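Local atomic coordinates of acetone carboxylase alpha subunit (Xanthobacter autotrophicus Py2, PDB entry 5M45), a protein that forms the alpha subunit of acetone carboxylase, a metal-containing multi-subunit enzyme, and belongs to the hydantoinase B/oxoprolinase family. Residues A[518-523]-A[620-625]. Sequence-based numbering, arbitrary orientation.
Sequences CGFESL and NYMRGG
Met-622 folds its side chain over the ring of Phe-520, and this apolar pair is the main side-chain contact between 518-523 and 620-625. Two successive bends curl the thioether back on itself, which sets CE over one face of the ring, 3.8 Å from the Phe-520 centroid and 15° off the normal. This is a CH-pi contact made by the methyl, displaced toward the rim at CZ. The sulfur follows obliquely, with SD 5.0 Å from the same centroid in a Met-aromatic arrangement, while Met-622 CG lies 3.8 Å from Phe-520 CE1. Phe-520 CB points away from 620-625, but with chi1 at 76° the ring swings back and brings its far end to the methionine. An apolar side chain of another protein chain also packs on Phe-520.

The two backbones run antiparallel. Met-622 N donates to Phe-520 O (2.9 Å), and Ser-522 and Asn-620 exchange two bonds, N to O each way, as a hydrogen-bonded pair. On the sheet face these two residues share, Ser-522 OG rests against Asn-620 CB at 3.4 Å. Asn-437 ND2 holds Asn-620 OD1, while Glu-457 OE1 bonds to both Ser-522 OG and Asn-620 ND2, so one carboxylate ties the neighbouring strands together. The other face carries the non-hydrogen-bonded pair Glu-521 and Tyr-621, linked through Lys-505, which forms a salt bridge with the glutamate and a cation-pi contact with the tyrosine ring. Toward Cys-518 the strands give way to loop, and Gly-519 CA meets Met-622 O in a 3.2 Å CA-H...O contact.

The arrangement is a buried antiparallel pairing of strands 520-526 and 617-621, inner neighbours in a five-stranded antiparallel sheet of the hydantoinase B/oxoprolinase family region.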
loop_
_atom_site.group_PDB
_atom_site.type_symbol
_atom_site.label_atom_id
_atom_site.label_comp_id
_atom_site.label_asym_id
_atom_site.label_seq_id
_atom_site.Cartn_x
_atom_site.Cartn_y
_atom_site.Cartn_z
ATOM N N CYS A 518 17.104 1.856 36.237
ATOM C CA CYS A 518 16.814 0.519 35.734
ATOM C C CYS A 518 15.610 0.548 34.784
ATOM O O CYS A 518 14.744 1.440 34.866
ATOM C CB CYS A 518 16.561 -0.470 36.880
ATOM S SG CYS A 518 18.066 -0.918 37.772
ATOM N N GLY A 519 15.562 -0.427 33.883
ATOM C CA GLY A 519 14.325 -0.718 33.161
ATOM C C GLY A 519 13.381 -1.592 34.013
ATOM O O GLY A 519 13.465 -1.617 35.229
ATOM N N PHE A 520 12.459 -2.286 33.344
ATOM C CA PHE A 520 11.565 -3.275 33.981
ATOM C C PHE A 520 11.268 -4.378 32.976
ATOM O O PHE A 520 11.717 -4.310 31.846
ATOM C CB PHE A 520 10.280 -2.643 34.586
ATOM C CG PHE A 520 9.208 -2.247 33.584
ATOM C CD1 PHE A 520 9.378 -1.161 32.732
ATOM C CD2 PHE A 520 7.991 -2.944 33.536
ATOM C CE1 PHE A 520 8.366 -0.791 31.817
ATOM C CE2 PHE A 520 6.980 -2.571 32.651
ATOM C CZ PHE A 520 7.174 -1.503 31.778
ATOM N N GLU A 521 10.577 -5.418 33.426
ATOM C CA GLU A 521 10.268 -6.565 32.593
ATOM C C GLU A 521 8.892 -7.104 32.933
ATOM O O GLU A 521 8.414 -6.964 34.070
ATOM C CB GLU A 521 11.323 -7.675 32.729
ATOM C CG GLU A 521 11.445 -8.228 34.129
ATOM C CD GLU A 521 12.699 -9.056 34.373
ATOM O OE1 GLU A 521 13.251 -9.039 35.528
ATOM O OE2 GLU A 521 13.149 -9.754 33.429
ATOM N N SER A 522 8.258 -7.707 31.928
ATOM C CA SER A 522 6.994 -8.418 32.125
ATOM C C SER A 522 7.056 -9.788 31.438
ATOM O O SER A 522 7.572 -9.891 30.324
ATOM C CB SER A 522 5.801 -7.593 31.587
ATOM O OG SER A 522 5.873 -7.303 30.184
ATOM N N LEU A 523 6.533 -10.833 32.114
ATOM C CA LEU A 523 6.402 -12.152 31.520
ATOM C C LEU A 523 4.961 -12.299 31.064
ATOM O O LEU A 523 4.033 -12.161 31.881
ATOM C CB LEU A 523 6.719 -13.270 32.539
ATOM C CG LEU A 523 6.645 -14.722 32.040
ATOM C CD1 LEU A 523 7.538 -14.931 30.858
ATOM C CD2 LEU A 523 6.992 -15.746 33.111
ATOM N N ASN A 620 9.021 -9.603 27.820
ATOM C CA ASN A 620 9.183 -8.196 27.408
ATOM C C ASN A 620 10.145 -7.457 28.348
ATOM O O ASN A 620 9.846 -7.266 29.536
ATOM C CB ASN A 620 7.820 -7.461 27.389
ATOM C CG ASN A 620 7.786 -6.302 26.393
ATOM O OD1 ASN A 620 8.474 -6.329 25.397
ATOM N ND2 ASN A 620 6.977 -5.277 26.676
ATOM N N TYR A 621 11.306 -7.058 27.835
ATOM C CA TYR A 621 12.394 -6.450 28.642
ATOM C C TYR A 621 12.620 -5.010 28.159
ATOM O O TYR A 621 13.023 -4.780 26.997
ATOM C CB TYR A 621 13.672 -7.353 28.532
ATOM C CG TYR A 621 15.055 -6.738 28.842
ATOM C CD1 TYR A 621 15.229 -5.645 29.706
ATOM C CD2 TYR A 621 16.211 -7.313 28.287
ATOM C CE1 TYR A 621 16.503 -5.103 29.959
ATOM C CE2 TYR A 621 17.493 -6.784 28.554
ATOM C CZ TYR A 621 17.621 -5.673 29.368
ATOM O OH TYR A 621 18.878 -5.150 29.588
ATOM N N MET A 622 12.372 -4.052 29.056
ATOM C CA MET A 622 12.606 -2.618 28.789
ATOM C C MET A 622 13.971 -2.164 29.317
ATOM O O MET A 622 14.349 -2.493 30.449
ATOM C CB MET A 622 11.498 -1.751 29.422
ATOM C CG MET A 622 10.245 -1.603 28.566
ATOM S SD MET A 622 9.428 -3.107 27.959
ATOM C CE MET A 622 8.918 -3.848 29.504
ATOM N N ARG A 623 14.690 -1.387 28.516
ATOM C CA ARG A 623 16.091 -1.045 28.852
ATOM C C ARG A 623 16.271 0.035 29.929
ATOM O O ARG A 623 15.405 0.894 30.148
ATOM C CB ARG A 623 16.847 -0.563 27.598
ATOM C CG ARG A 623 16.699 -1.377 26.306
ATOM C CD ARG A 623 17.081 -2.844 26.444
ATOM N NE ARG A 623 17.076 -3.498 25.113
ATOM C CZ ARG A 623 16.286 -4.494 24.713
ATOM N NH1 ARG A 623 15.385 -5.072 25.501
ATOM N NH2 ARG A 623 16.430 -4.960 23.478
ATOM N N GLY A 624 17.429 -0.021 30.568
ATOM C CA GLY A 624 17.884 0.998 31.493
ATOM C C GLY A 624 18.616 2.139 30.793
ATOM O O GLY A 624 18.821 2.131 29.566
ATOM N N GLY A 625 18.967 3.138 31.600
ATOM C CA GLY A 625 19.740 4.312 31.174
ATOM C C GLY A 625 21.190 4.307 31.706
ATOM O O GLY A 625 21.495 3.548 32.619
#